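Local coordinates for eEF1A lysine and N-terminal methyltransferase (Homo sapiens, PDB 5WCJ), which methylates the translation elongation factor eEF1A at two sites, the C-terminal domain described here acting on the factor's N terminus, at residues L186-I191 with V195-F200; S145-V150 with G158-N163; A31-P36 with Y118-F123. All coordinates share one frame; numbering follows the deposited sequence. Where two conformers were deposited one is given.

Interaction 1. Residues L186-I191 with V195-F200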
ATOM      1  N   LEU A 186      -9.081  -1.977 -12.984  0.50 28.90           N
ATOM      2  CA  LEU A 186      -8.560  -3.040 -12.142  0.50 29.70           C
ATOM      3  C   LEU A 186      -7.482  -3.779 -12.920  0.50 29.04           C
ATOM      4  O   LEU A 186      -7.669  -4.084 -14.119  0.50 26.53           O
ATOM      5  CB  LEU A 186      -9.672  -4.026 -11.825  0.50 32.71           C
ATOM      6  CG  LEU A 186      -9.946  -4.373 -10.363  0.50 36.80           C
ATOM      7  CD1 LEU A 186     -10.188  -3.124  -9.520  0.50 36.36           C
ATOM      8  CD2 LEU A 186     -11.147  -5.312 -10.289  0.50 36.62           C
ATOM      9  N   TYR A 187      -6.343  -3.999 -12.267  1.00 24.63           N
ATOM     10  CA  TYR A 187      -5.332  -4.938 -12.723  1.00 25.70           C
ATOM     11  C   TYR A 187      -5.125  -5.984 -11.644  1.00 26.46           C
ATOM     12  O   TYR A 187      -5.333  -5.712 -10.447  1.00 24.06           O
ATOM     13  CB  TYR A 187      -4.015  -4.252 -12.977  1.00 26.12           C
ATOM     14  CG  TYR A 187      -4.058  -3.104 -13.953  1.00 27.72           C
ATOM     15  CD1 TYR A 187      -4.024  -3.336 -15.335  1.00 29.42           C
ATOM     16  CD2 TYR A 187      -4.077  -1.777 -13.509  1.00 30.77           C
ATOM     17  CE1 TYR A 187      -4.024  -2.284 -16.232  1.00 31.53           C
ATOM     18  CE2 TYR A 187      -4.085  -0.713 -14.404  1.00 32.43           C
ATOM     19  CZ  TYR A 187      -4.037  -0.981 -15.771  1.00 34.56           C
ATOM     20  OH  TYR A 187      -4.044   0.060 -16.665  1.00 34.79           O
ATOM     21  N   VAL A 188      -4.639  -7.157 -12.059  1.00 26.05           N
ATOM     22  CA  VAL A 188      -4.510  -8.314 -11.178  1.00 27.02           C
ATOM     23  C   VAL A 188      -3.160  -8.988 -11.420  1.00 27.04           C
ATOM     24  O   VAL A 188      -2.769  -9.194 -12.583  1.00 25.34           O
ATOM     25  CB  VAL A 188      -5.641  -9.338 -11.400  1.00 28.76           C
ATOM     26  CG1 VAL A 188      -5.434 -10.561 -10.507  1.00 29.79           C
ATOM     27  CG2 VAL A 188      -7.011  -8.707 -11.167  1.00 31.20           C
ATOM     28  N   ARG A 189      -2.480  -9.350 -10.334  1.00 25.76           N
ATOM     29  CA  ARG A 189      -1.274 -10.157 -10.401  1.00 27.26           C
ATOM     30  C   ARG A 189      -1.414 -11.366  -9.502  1.00 28.94           C
ATOM     31  O   ARG A 189      -1.577 -11.195  -8.299  1.00 28.03           O
ATOM     32  CB  ARG A 189      -0.047  -9.345 -10.012  1.00 27.89           C
ATOM     33  CG  ARG A 189       1.258 -10.115 -10.243  1.00 30.30           C
ATOM     34  CD  ARG A 189       2.515  -9.325 -10.106  1.00 32.04           C
ATOM     35  NE  ARG A 189       2.429  -8.075 -10.834  1.00 33.31           N
ATOM     36  CZ  ARG A 189       3.432  -7.238 -11.024  1.00 35.42           C
ATOM     37  NH1 ARG A 189       4.640  -7.502 -10.549  1.00 37.54           N
ATOM     38  NH2 ARG A 189       3.200  -6.116 -11.697  1.00 36.25           N
ATOM     39  N   ARG A 190      -1.347 -12.576 -10.074  1.00 28.10           N
ATOM     40  CA  ARG A 190      -1.255 -13.817  -9.274  1.00 32.75           C
ATOM     41  C   ARG A 190       0.211 -13.991  -8.872  1.00 34.92           C
ATOM     42  O   ARG A 190       1.100 -13.650  -9.637  1.00 39.19           O
ATOM     43  CB  ARG A 190      -1.756 -15.050 -10.034  1.00 36.82           C
ATOM     44  CG  ARG A 190      -3.098 -14.921 -10.740  1.00 38.49           C
ATOM     45  CD  ARG A 190      -4.250 -14.510  -9.842  1.00 44.62           C
ATOM     46  NE  ARG A 190      -5.039 -15.652  -9.373  1.00 53.25           N
ATOM     47  CZ  ARG A 190      -4.787 -16.409  -8.303  1.00 55.66           C
ATOM     48  NH1 ARG A 190      -3.735 -16.186  -7.517  1.00 57.59           N
ATOM     49  NH2 ARG A 190      -5.617 -17.411  -8.013  1.00 56.37           N
ATOM     50  N   ILE A 191       0.473 -14.472  -7.665  1.00 36.12           N
ATOM     51  CA  ILE A 191       1.843 -14.578  -7.159  1.00 37.23           C
ATOM     52  C   ILE A 191       2.320 -16.023  -7.301  1.00 40.67           C
ATOM     53  O   ILE A 191       1.622 -16.963  -6.914  1.00 37.03           O
ATOM     54  CB  ILE A 191       1.955 -14.093  -5.699  1.00 40.73           C
ATOM     55  CG1 ILE A 191       1.372 -12.678  -5.525  1.00 39.60           C
ATOM     56  CG2 ILE A 191       3.401 -14.124  -5.215  1.00 40.85           C
ATOM     57  CD1 ILE A 191       1.893 -11.660  -6.513  1.00 41.69           C
ATOM     58  N   VAL A 195      -1.276 -18.660  -3.077  1.00 33.59           N
ATOM     59  CA  VAL A 195      -2.672 -18.402  -3.448  1.00 31.58           C
ATOM     60  C   VAL A 195      -3.015 -16.885  -3.585  1.00 29.69           C
ATOM     61  O   VAL A 195      -3.963 -16.515  -4.262  1.00 28.94           O
ATOM     62  CB  VAL A 195      -3.626 -19.101  -2.436  1.00 35.14           C
ATOM     63  CG1 VAL A 195      -3.586 -18.444  -1.066  1.00 36.72           C
ATOM     64  CG2 VAL A 195      -5.041 -19.184  -2.985  1.00 37.85           C
ATOM     65  N   ASN A 196      -2.233 -16.047  -2.925  1.00 29.02           N
ATOM     66  CA  ASN A 196      -2.424 -14.577  -2.890  1.00 29.09           C
ATOM     67  C   ASN A 196      -2.505 -13.994  -4.270  1.00 27.63           C
ATOM     68  O   ASN A 196      -1.760 -14.415  -5.175  1.00 28.04           O
ATOM     69  CB  ASN A 196      -1.232 -13.895  -2.192  1.00 30.65           C
ATOM     70  CG  ASN A 196      -1.017 -14.390  -0.794  1.00 35.17           C
ATOM     71  OD1 ASN A 196      -0.813 -15.595  -0.586  1.00 37.96           O
ATOM     72  ND2 ASN A 196      -1.091 -13.489   0.184  1.00 32.40           N
ATOM     73  N   GLU A 197      -3.394 -13.039  -4.458  1.00 25.71           N
ATOM     74  CA  GLU A 197      -3.284 -12.195  -5.613  1.00 28.76           C
ATOM     75  C   GLU A 197      -3.301 -10.722  -5.226  1.00 27.54           C
ATOM     76  O   GLU A 197      -3.882 -10.341  -4.209  1.00 25.65           O
ATOM     77  CB  GLU A 197      -4.335 -12.525  -6.638  1.00 32.83           C
ATOM     78  CG  GLU A 197      -5.741 -12.179  -6.295  1.00 34.80           C
ATOM     79  CD  GLU A 197      -6.708 -12.799  -7.299  1.00 41.18           C
ATOM     80  OE1 GLU A 197      -6.676 -14.053  -7.487  1.00 45.09           O
ATOM     81  OE2 GLU A 197      -7.495 -12.031  -7.885  1.00 41.85           O
ATOM     82  N   ILE A 198      -2.643  -9.911  -6.038  1.00 23.73           N
ATOM     83  CA  ILE A 198      -2.544  -8.490  -5.770  1.00 24.63           C
ATOM     84  C   ILE A 198      -3.463  -7.798  -6.749  1.00 24.33           C
ATOM     85  O   ILE A 198      -3.399  -8.045  -7.962  1.00 24.72           O
ATOM     86  CB  ILE A 198      -1.096  -7.938  -5.878  1.00 25.23           C
ATOM     87  CG1 ILE A 198      -0.132  -8.711  -4.969  1.00 26.66           C
ATOM     88  CG2 ILE A 198      -1.102  -6.441  -5.593  1.00 25.54           C
ATOM     89  CD1 ILE A 198      -0.571  -8.842  -3.517  1.00 29.01           C
ATOM     90  N   LEU A 199      -4.358  -6.962  -6.218  1.00 21.56           N
ATOM     91  CA  LEU A 199      -5.217  -6.158  -7.017  1.00 23.68           C
ATOM     92  C   LEU A 199      -4.709  -4.726  -7.001  1.00 24.05           C
ATOM     93  O   LEU A 199      -4.385  -4.182  -5.956  1.00 24.95           O
ATOM     94  CB  LEU A 199      -6.640  -6.174  -6.488  1.00 25.59           C
ATOM     95  CG  LEU A 199      -7.215  -7.556  -6.150  1.00 31.12           C
ATOM     96  CD1 LEU A 199      -8.654  -7.391  -5.683  1.00 35.27           C
ATOM     97  CD2 LEU A 199      -7.153  -8.486  -7.314  1.00 30.34           C
ATOM     98  N   PHE A 200      -4.683  -4.120  -8.165  1.00 22.05           N
ATOM     99  CA  PHE A 200      -4.251  -2.728  -8.323  1.00 23.30           C
ATOM    100  C   PHE A 200      -5.449  -1.978  -8.879  1.00 23.30           C
ATOM    101  O   PHE A 200      -5.935  -2.271 -10.004  1.00 25.52           O
ATOM    102  CB  PHE A 200      -3.100  -2.623  -9.312  1.00 23.43           C
ATOM    103  CG  PHE A 200      -1.962  -3.551  -9.043  1.00 24.88           C
ATOM    104  CD1 PHE A 200      -0.918  -3.169  -8.203  1.00 24.88           C
ATOM    105  CD2 PHE A 200      -1.901  -4.811  -9.662  1.00 25.79           C
ATOM    106  CE1 PHE A 200       0.139  -4.025  -7.964  1.00 25.24           C
ATOM    107  CE2 PHE A 200      -0.846  -5.665  -9.424  1.00 25.54           C
ATOM    108  CZ  PHE A 200       0.190  -5.263  -8.591  1.00 26.34           C
TER

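Interaction 2. Residues S145-V150 with G158-N163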
ATOM      1  N   SER A 145     -19.577   0.381   0.898  1.00 29.64           N
ATOM      2  CA  SER A 145     -19.644   1.652   1.640  1.00 29.51           C
ATOM      3  C   SER A 145     -18.282   2.041   2.254  1.00 26.63           C
ATOM      4  O   SER A 145     -17.930   3.212   2.255  1.00 27.37           O
ATOM      5  CB  SER A 145     -20.758   1.660   2.697  1.00 32.15           C
ATOM      6  OG  SER A 145     -20.516   0.721   3.729  1.00 38.05           O
ATOM      7  N   PHE A 146     -17.518   1.057   2.732  1.00 25.38           N
ATOM      8  CA  PHE A 146     -16.126   1.339   3.172  1.00 24.95           C
ATOM      9  C   PHE A 146     -15.207   1.729   2.002  1.00 24.38           C
ATOM     10  O   PHE A 146     -14.416   2.653   2.115  1.00 23.87           O
ATOM     11  CB  PHE A 146     -15.549   0.163   3.967  1.00 23.17           C
ATOM     12  CG  PHE A 146     -14.204   0.459   4.532  1.00 22.04           C
ATOM     13  CD1 PHE A 146     -14.053   1.338   5.591  1.00 22.49           C
ATOM     14  CD2 PHE A 146     -13.080  -0.060   3.918  1.00 22.69           C
ATOM     15  CE1 PHE A 146     -12.787   1.665   6.079  1.00 22.91           C
ATOM     16  CE2 PHE A 146     -11.810   0.264   4.389  1.00 22.94           C
ATOM     17  CZ  PHE A 146     -11.665   1.123   5.458  1.00 22.85           C
ATOM     18  N   LEU A 147     -15.347   1.058   0.873  1.00 26.21           N
ATOM     19  CA  LEU A 147     -14.551   1.367  -0.327  1.00 26.98           C
ATOM     20  C   LEU A 147     -14.752   2.790  -0.811  1.00 27.84           C
ATOM     21  O   LEU A 147     -13.809   3.403  -1.316  1.00 26.16           O
ATOM     22  CB  LEU A 147     -14.815   0.361  -1.460  1.00 28.46           C
ATOM     23  CG  LEU A 147     -14.263  -1.063  -1.288  1.00 29.11           C
ATOM     24  CD1 LEU A 147     -14.645  -1.952  -2.458  1.00 31.98           C
ATOM     25  CD2 LEU A 147     -12.760  -1.060  -1.099  1.00 30.07           C
ATOM     26  N   GLN A 148     -15.958   3.334  -0.616  1.00 28.44           N
ATOM     27  CA  GLN A 148     -16.195   4.765  -0.861  1.00 30.41           C
ATOM     28  C   GLN A 148     -15.357   5.680   0.045  1.00 27.91           C
ATOM     29  O   GLN A 148     -14.903   6.748  -0.386  1.00 29.37           O
ATOM     30  CB  GLN A 148     -17.695   5.105  -0.721  1.00 32.76           C
ATOM     31  CG  GLN A 148     -18.605   4.473  -1.787  1.00 35.44           C
ATOM     32  CD  GLN A 148     -18.390   5.015  -3.201  1.00 34.60           C
ATOM     33  OE1 GLN A 148     -17.864   6.099  -3.392  1.00 38.13           O
ATOM     34  NE2 GLN A 148     -18.813   4.249  -4.197  1.00 40.77           N
ATOM     35  N   LYS A 149     -15.133   5.274   1.293  1.00 27.17           N
ATOM     36  CA  LYS A 149     -14.265   6.032   2.210  1.00 27.26           C
ATOM     37  C   LYS A 149     -12.824   5.990   1.717  1.00 27.13           C
ATOM     38  O   LYS A 149     -12.132   7.010   1.768  1.00 27.88           O
ATOM     39  CB  LYS A 149     -14.332   5.498   3.644  1.00 29.20           C
ATOM     40  CG  LYS A 149     -15.734   5.509   4.241  1.00 31.51           C
ATOM     41  CD  LYS A 149     -16.372   6.888   4.130  1.00 34.86           C
ATOM     42  CE  LYS A 149     -17.633   6.971   4.985  1.00 37.23           C
ATOM     43  NZ  LYS A 149     -18.389   8.203   4.625  1.00 40.11           N
ATOM     44  N   VAL A 150     -12.397   4.825   1.216  1.00 25.10           N
ATOM     45  CA  VAL A 150     -11.036   4.670   0.655  1.00 25.19           C
ATOM     46  C   VAL A 150     -10.876   5.588  -0.563  1.00 25.79           C
ATOM     47  O   VAL A 150      -9.907   6.340  -0.685  1.00 24.71           O
ATOM     48  CB  VAL A 150     -10.726   3.204   0.293  1.00 24.55           C
ATOM     49  CG1 VAL A 150      -9.374   3.064  -0.385  1.00 25.45           C
ATOM     50  CG2 VAL A 150     -10.796   2.304   1.535  1.00 24.74           C
ATOM     51  N   GLY A 158      -4.167   8.201  -8.175  1.00 28.13           N
ATOM     52  CA  GLY A 158      -3.461   7.304  -7.268  1.00 27.35           C
ATOM     53  C   GLY A 158      -3.817   5.849  -7.522  1.00 25.29           C
ATOM     54  O   GLY A 158      -4.575   5.515  -8.455  1.00 27.26           O
ATOM     55  N   VAL A 159      -3.268   4.981  -6.674  1.00 24.54           N
ATOM     56  CA  VAL A 159      -3.458   3.562  -6.814  1.00 24.54           C
ATOM     57  C   VAL A 159      -3.805   2.964  -5.449  1.00 22.85           C
ATOM     58  O   VAL A 159      -3.184   3.310  -4.444  1.00 22.82           O
ATOM     59  CB  VAL A 159      -2.253   2.864  -7.490  1.00 26.97           C
ATOM     60  CG1 VAL A 159      -0.981   3.005  -6.680  1.00 30.48           C
ATOM     61  CG2 VAL A 159      -2.583   1.396  -7.771  1.00 28.33           C
ATOM     62  N   PHE A 160      -4.803   2.083  -5.446  1.00 21.08           N
ATOM     63  CA  PHE A 160      -5.206   1.321  -4.261  1.00 23.50           C
ATOM     64  C   PHE A 160      -4.773  -0.127  -4.521  1.00 21.80           C
ATOM     65  O   PHE A 160      -5.166  -0.700  -5.532  1.00 22.64           O
ATOM     66  CB  PHE A 160      -6.728   1.460  -4.116  1.00 23.39           C
ATOM     67  CG  PHE A 160      -7.356   0.572  -3.099  1.00 24.22           C
ATOM     68  CD1 PHE A 160      -6.815   0.407  -1.837  1.00 25.00           C
ATOM     69  CD2 PHE A 160      -8.574  -0.030  -3.388  1.00 26.10           C
ATOM     70  CE1 PHE A 160      -7.427  -0.425  -0.892  1.00 26.14           C
ATOM     71  CE2 PHE A 160      -9.202  -0.849  -2.461  1.00 27.41           C
ATOM     72  CZ  PHE A 160      -8.636  -1.039  -1.199  1.00 27.69           C
ATOM     73  N   ILE A 161      -3.921  -0.672  -3.652  1.00 21.29           N
ATOM     74  CA  ILE A 161      -3.263  -1.951  -3.868  1.00 21.56           C
ATOM     75  C   ILE A 161      -3.677  -2.859  -2.739  1.00 21.69           C
ATOM     76  O   ILE A 161      -3.478  -2.502  -1.563  1.00 21.24           O
ATOM     77  CB  ILE A 161      -1.738  -1.801  -3.915  1.00 22.39           C
ATOM     78  CG1 ILE A 161      -1.335  -0.738  -4.962  1.00 23.34           C
ATOM     79  CG2 ILE A 161      -1.073  -3.154  -4.108  1.00 22.96           C
ATOM     80  CD1 ILE A 161       0.144  -0.391  -4.986  1.00 23.44           C
ATOM     81  N   LEU A 162      -4.207  -4.032  -3.083  1.00 22.16           N
ATOM     82  CA  LEU A 162      -4.782  -4.952  -2.115  0.64 23.85           C
ATOM     83  C   LEU A 162      -4.150  -6.343  -2.242  1.00 22.92           C
ATOM     84  O   LEU A 162      -4.102  -6.871  -3.345  1.00 24.10           O
ATOM     85  CB  LEU A 162      -6.278  -5.068  -2.438  0.64 25.83           C
ATOM     86  CG  LEU A 162      -7.141  -6.056  -1.677  0.64 27.29           C
ATOM     87  CD1 LEU A 162      -7.272  -5.583  -0.238  0.64 28.28           C
ATOM     88  CD2 LEU A 162      -8.494  -6.187  -2.339  0.64 28.19           C
ATOM     89  N   ASN A 163      -3.729  -6.916  -1.123  1.00 22.08           N
ATOM     90  CA  ASN A 163      -3.301  -8.302  -1.039  1.00 22.70           C
ATOM     91  C   ASN A 163      -4.568  -9.087  -0.713  1.00 24.20           C
ATOM     92  O   ASN A 163      -5.150  -8.876   0.353  1.00 24.68           O
ATOM     93  CB  ASN A 163      -2.256  -8.457   0.052  1.00 23.09           C
ATOM     94  CG  ASN A 163      -1.832  -9.903   0.290  1.00 27.33           C
ATOM     95  OD1 ASN A 163      -1.951 -10.744  -0.582  1.00 28.65           O
ATOM     96  ND2 ASN A 163      -1.308 -10.181   1.497  1.00 31.50           N
TER

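Interaction 3. Residues A31-P36 with Y118-F123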
ATOM      1  N   ALA A  31       4.460   1.555 -10.227  1.00 32.34           N
ATOM      2  CA  ALA A  31       4.612   1.833 -11.668  1.00 35.16           C
ATOM      3  C   ALA A  31       3.354   2.406 -12.351  1.00 36.09           C
ATOM      4  O   ALA A  31       3.474   3.094 -13.364  1.00 36.14           O
ATOM      5  CB  ALA A  31       5.099   0.596 -12.388  1.00 36.15           C
ATOM      6  N   LEU A  32       2.159   2.197 -11.784  1.00 31.58           N
ATOM      7  CA  LEU A  32       0.939   2.796 -12.335  1.00 30.68           C
ATOM      8  C   LEU A  32       0.750   4.289 -12.041  1.00 32.82           C
ATOM      9  O   LEU A  32      -0.236   4.873 -12.501  1.00 33.88           O
ATOM     10  CB  LEU A  32      -0.310   2.033 -11.861  1.00 30.85           C
ATOM     11  CG  LEU A  32      -0.310   0.532 -12.166  1.00 30.28           C
ATOM     12  CD1 LEU A  32      -1.526  -0.133 -11.552  1.00 30.76           C
ATOM     13  CD2 LEU A  32      -0.279   0.298 -13.664  1.00 30.93           C
ATOM     14  N   LEU A  33       1.639   4.896 -11.251  1.00 34.38           N
ATOM     15  CA  LEU A  33       1.506   6.324 -10.929  1.00 36.71           C
ATOM     16  C   LEU A  33       1.990   7.310 -12.011  1.00 43.82           C
ATOM     17  O   LEU A  33       1.307   8.290 -12.297  1.00 52.25           O
ATOM     18  CB  LEU A  33       2.241   6.651  -9.643  1.00 36.95           C
ATOM     19  CG  LEU A  33       1.631   6.144  -8.353  1.00 36.98           C
ATOM     20  CD1 LEU A  33       2.635   6.318  -7.239  1.00 40.46           C
ATOM     21  CD2 LEU A  33       0.345   6.907  -8.036  1.00 38.83           C
ATOM     22  N   ARG A  34       3.174   7.098 -12.555  1.00 52.01           N
ATOM     23  CA  ARG A  34       3.857   8.169 -13.327  1.00 64.87           C
ATOM     24  C   ARG A  34       5.296   7.793 -13.649  1.00 68.99           C
ATOM     25  O   ARG A  34       5.809   6.797 -13.136  1.00 66.66           O
ATOM     26  CB  ARG A  34       3.859   9.505 -12.553  1.00 60.60           C
ATOM     27  N   ASN A  35       5.944   8.606 -14.486  1.00 76.31           N
ATOM     28  CA  ASN A  35       7.349   8.396 -14.859  1.00 82.20           C
ATOM     29  C   ASN A  35       8.173   7.870 -13.665  1.00 85.32           C
ATOM     30  O   ASN A  35       8.307   8.571 -12.665  1.00 88.54           O
ATOM     31  CB  ASN A  35       7.965   9.701 -15.384  1.00 82.16           C
ATOM     32  N   PRO A  36       8.693   6.626 -13.752  1.00 88.05           N
ATOM     33  CA  PRO A  36       9.419   6.004 -12.626  1.00 85.63           C
ATOM     34  C   PRO A  36      10.765   6.665 -12.308  1.00 85.01           C
ATOM     35  O   PRO A  36      11.288   6.495 -11.198  1.00 81.58           O
ATOM     36  CB  PRO A  36       9.626   4.559 -13.088  1.00 90.33           C
ATOM     37  CG  PRO A  36       9.610   4.639 -14.570  1.00 93.48           C
ATOM     38  CD  PRO A  36       8.712   5.774 -14.954  1.00 92.44           C
ATOM     39  N   TYR A 118      -3.902  10.538  -0.254  1.00 31.90           N
ATOM     40  CA  TYR A 118      -2.761   9.664  -0.481  1.00 28.54           C
ATOM     41  C   TYR A 118      -2.595   9.345  -1.951  1.00 26.76           C
ATOM     42  O   TYR A 118      -3.578   9.088  -2.664  1.00 28.32           O
ATOM     43  CB  TYR A 118      -2.906   8.368   0.323  1.00 26.72           C
ATOM     44  CG  TYR A 118      -2.871   8.582   1.814  1.00 27.42           C
ATOM     45  CD1 TYR A 118      -1.656   8.721   2.491  1.00 27.81           C
ATOM     46  CD2 TYR A 118      -4.039   8.643   2.551  1.00 28.74           C
ATOM     47  CE1 TYR A 118      -1.610   8.929   3.854  1.00 30.57           C
ATOM     48  CE2 TYR A 118      -4.000   8.857   3.923  1.00 31.19           C
ATOM     49  CZ  TYR A 118      -2.775   8.996   4.564  1.00 32.78           C
ATOM     50  OH  TYR A 118      -2.700   9.177   5.927  1.00 36.68           O
ATOM     51  N   ASP A 119      -1.339   9.268  -2.387  1.00 25.34           N
ATOM     52  CA  ASP A 119      -1.027   8.783  -3.725  1.00 25.58           C
ATOM     53  C   ASP A 119      -1.239   7.248  -3.837  1.00 23.87           C
ATOM     54  O   ASP A 119      -1.619   6.739  -4.887  1.00 24.28           O
ATOM     55  CB  ASP A 119       0.410   9.133  -4.095  1.00 27.95           C
ATOM     56  CG  ASP A 119       0.671  10.641  -4.066  1.00 31.73           C
ATOM     57  OD1 ASP A 119       0.054  11.351  -4.868  1.00 32.90           O
ATOM     58  OD2 ASP A 119       1.458  11.094  -3.213  1.00 30.73           O
ATOM     59  N   VAL A 120      -0.945   6.535  -2.768  1.00 23.62           N
ATOM     60  CA  VAL A 120      -1.008   5.098  -2.767  1.00 23.34           C
ATOM     61  C   VAL A 120      -1.614   4.647  -1.446  1.00 21.75           C
ATOM     62  O   VAL A 120      -1.212   5.102  -0.390  1.00 21.49           O
ATOM     63  CB  VAL A 120       0.395   4.446  -2.899  1.00 24.74           C
ATOM     64  CG1 VAL A 120       0.284   2.921  -2.903  1.00 23.94           C
ATOM     65  CG2 VAL A 120       1.125   4.913  -4.141  1.00 26.54           C
ATOM     66  N   ILE A 121      -2.551   3.715  -1.515  1.00 20.67           N
ATOM     67  CA  ILE A 121      -3.076   3.064  -0.335  1.00 21.25           C
ATOM     68  C   ILE A 121      -2.873   1.563  -0.509  1.00 21.44           C
ATOM     69  O   ILE A 121      -3.333   0.985  -1.493  1.00 20.90           O
ATOM     70  CB  ILE A 121      -4.567   3.405  -0.095  1.00 22.96           C
ATOM     71  CG1 ILE A 121      -4.762   4.915   0.134  1.00 23.36           C
ATOM     72  CG2 ILE A 121      -5.124   2.606   1.064  1.00 22.67           C
ATOM     73  CD1 ILE A 121      -6.223   5.322   0.182  1.00 24.31           C
ATOM     74  N   MET A 122      -2.193   0.943   0.451  1.00 21.34           N
ATOM     75  CA  MET A 122      -1.918  -0.493   0.420  1.00 21.43           C
ATOM     76  C   MET A 122      -2.634  -1.182   1.556  1.00 21.45           C
ATOM     77  O   MET A 122      -2.480  -0.773   2.724  1.00 20.93           O
ATOM     78  CB  MET A 122      -0.411  -0.762   0.513  1.00 23.54           C
ATOM     79  CG  MET A 122       0.382  -0.344  -0.700  1.00 27.24           C
ATOM     80  SD  MET A 122       2.134  -0.793  -0.482  1.00 31.79           S
ATOM     81  CE  MET A 122       2.786  -0.319  -2.075  1.00 31.25           C
ATOM     82  N   PHE A 123      -3.362  -2.259   1.230  1.00 21.38           N
ATOM     83  CA  PHE A 123      -3.930  -3.156   2.249  1.00 21.57           C
ATOM     84  C   PHE A 123      -3.150  -4.444   2.250  1.00 21.66           C
ATOM     85  O   PHE A 123      -3.191  -5.195   1.263  1.00 22.03           O
ATOM     86  CB  PHE A 123      -5.402  -3.465   1.956  1.00 21.02           C
ATOM     87  CG  PHE A 123      -6.375  -2.344   2.259  1.00 22.37           C
ATOM     88  CD1 PHE A 123      -5.970  -1.090   2.707  1.00 22.94           C
ATOM     89  CD2 PHE A 123      -7.743  -2.560   2.063  1.00 22.49           C
ATOM     90  CE1 PHE A 123      -6.879  -0.098   2.967  1.00 22.56           C
ATOM     91  CE2 PHE A 123      -8.652  -1.554   2.335  1.00 21.88           C
ATOM     92  CZ  PHE A 123      -8.217  -0.326   2.750  1.00 22.73           C
TER

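Interaction 1. Residues L186-I191 with V195-F200
Arg190 and Glu197 form the charged meeting of the antiparallel hairpin made by 186-191 and 195-200. Glu197 OE1 lies 3.0 Å from Arg190 NE, yet it comes over one face of the guanidinium, toward the rim, and the planes of the two groups are 45° apart. The salt bridge is therefore one of charge, with no N-H aimed at the oxygen. Bends at chi2 and chi3 of Arg190 (-56° and -97°) fold the chain back across the hairpin, bringing NH1 to a weak hydrogen bond with Val195 O at 3.3 Å. On the same face, Val188 and Leu199 lie alongside each other and point the same way, with Val188 CG2 3.9 Å from Leu199 CD2. On the face of Tyr187, Arg189 and Ile198, the ring of Phe200 meets Arg189 with its edge, in plane, CE2 3.8 Å from Arg189 CB, while Ile198 CG2 rests over one ring face. Between the strands, Tyr187 with Phe200 and Arg189 with Ile198 are hydrogen-bonded pairs, each joined by two nearly straight backbone bonds. Strand 185-190 is the outer strand here, and 197-202 connects it to 158-164 in the sheet. Helix 169-182 covers the Leu199 face and brings Lys172 to Glu197 OE1 as a second cation, which would probably favour the ionised carboxylate; helix 21-28 packs against Arg189, Ile191 and Ile198 on the opposite face.

Interaction 2. Residues S145-V150 with G158-N163
Phe160 carries the whole contact from segment 158-163, meeting Val150 and Leu147 of helix 144-152. The strand enters at Gly158 and Val159, and Val159 turns instead to the neighbouring strand 118-123, where it packs on Val120. The next residue reverses the direction: Phe160 points at the helix, and with CG anti to the backbone N (chi1 170°) its ring extends from the sheet into the layer between sheet and helix. Val150 CG1 stands over the centre of one ring face, 4.0 Å from the centroid and 11° off the ring normal, a well-formed CH-pi contact. Leu147 arrives obliquely to the ring, its CD2 3.8 Å from Phe160 CE2. Both aliphatic side chains cross the phenylalanine at about a right angle, so each offers a methyl rather than its length. Cut back to alanine, position Phe160 is likely to leave a gap between sheet and helix, the methyls of Val150 and Leu147 losing the aromatic surface they rest on. Ile161 again faces away from the helix, and Leu162 returns to its side but packs on Leu199 and Phe123. At the end Asn163 bonds to Asn196 and Asp124. The two segments belong to a beta-alpha-beta crossover, in which helix 144-152 connects the parallel neighbours 118-123 and 158-164 of the Rossmann-like sheet; Phe123 also meets the Phe160 ring edge-to-face. With buried carbon on both sides, the contact rests on dispersion and exclusion of water, and the one oriented element across the two segments is the CH-pi contact of Val150 CG1 with the ring face.

Interaction 3. Residues A31-P36 with Y118-F123
Leu33 packs against Asp119 and Val120 in a small apolar contact between a connecting loop and the beginning of a central strand of the class I methyltransferase fold, the Rossmann-like sheet with strand order 3-2-1-4-5-7-6. The loop joins helix 21-28 to helix 36-41, whereas the strand, 118-123, lies in the middle of the sheet between 44-49 and 158-164. More than eighty residues separate the segments, so the contact brings together parts of the chain far apart in sequence. It lies at the N-terminal end of the parallel strand, at the opposite end from that where this fold characteristically holds its cofactor. A single loop side chain does the work. Leu33 points toward the strand, its CG anti to the carbonyl carbon (chi1 -72°), and its two methyls divide the task. CD1 reaches Val120 CG2 at 3.7 Å, the two side chains crossing at a slant. CD2 turns to the preceding residue, where the chain makes a corner, and comes 4.5 Å from Asp119 CB. The aspartate keeps its polar end out of this contact, since OD2 accepts a hydrogen bond from the backbone N of Ala45. Leu33 also touches Leu44, which places it over the border of the two adjoining strands. Residues Arg34 to Pro36 beyond it are poorly ordered. The backbone at the corner joins in as well: Leu33 CD2 lies 3.7 Å from Asp119 O, a plain van der Waals approach to an oxygen that already accepts the backbone N-H of Val159.

In the fold
The three contacts sample one sheet at different depths. Interaction 2 is fully buried and wholly apolar, between helix and sheet; interaction 3 is smaller and partly buried, where a loop closes over the start of a central strand; interaction 1 lies at the sheet's edge, where backbone bonding dominates and a salt bridge joins an exposed arginine to a buried glutamate. Strands 118-123, 158-164 and 197-202 are successive neighbours, so the contacts are coupled through the backbone: Ile161 bonds to Ile121 and Phe123, and Leu162 to Leu199. Leu32 of the loop in interaction 3 packs on Tyr187 and Phe200, tying it directly to the hairpin. Only interaction 1 adds salt-bridge and hydrogen-bond chemistry across its segments.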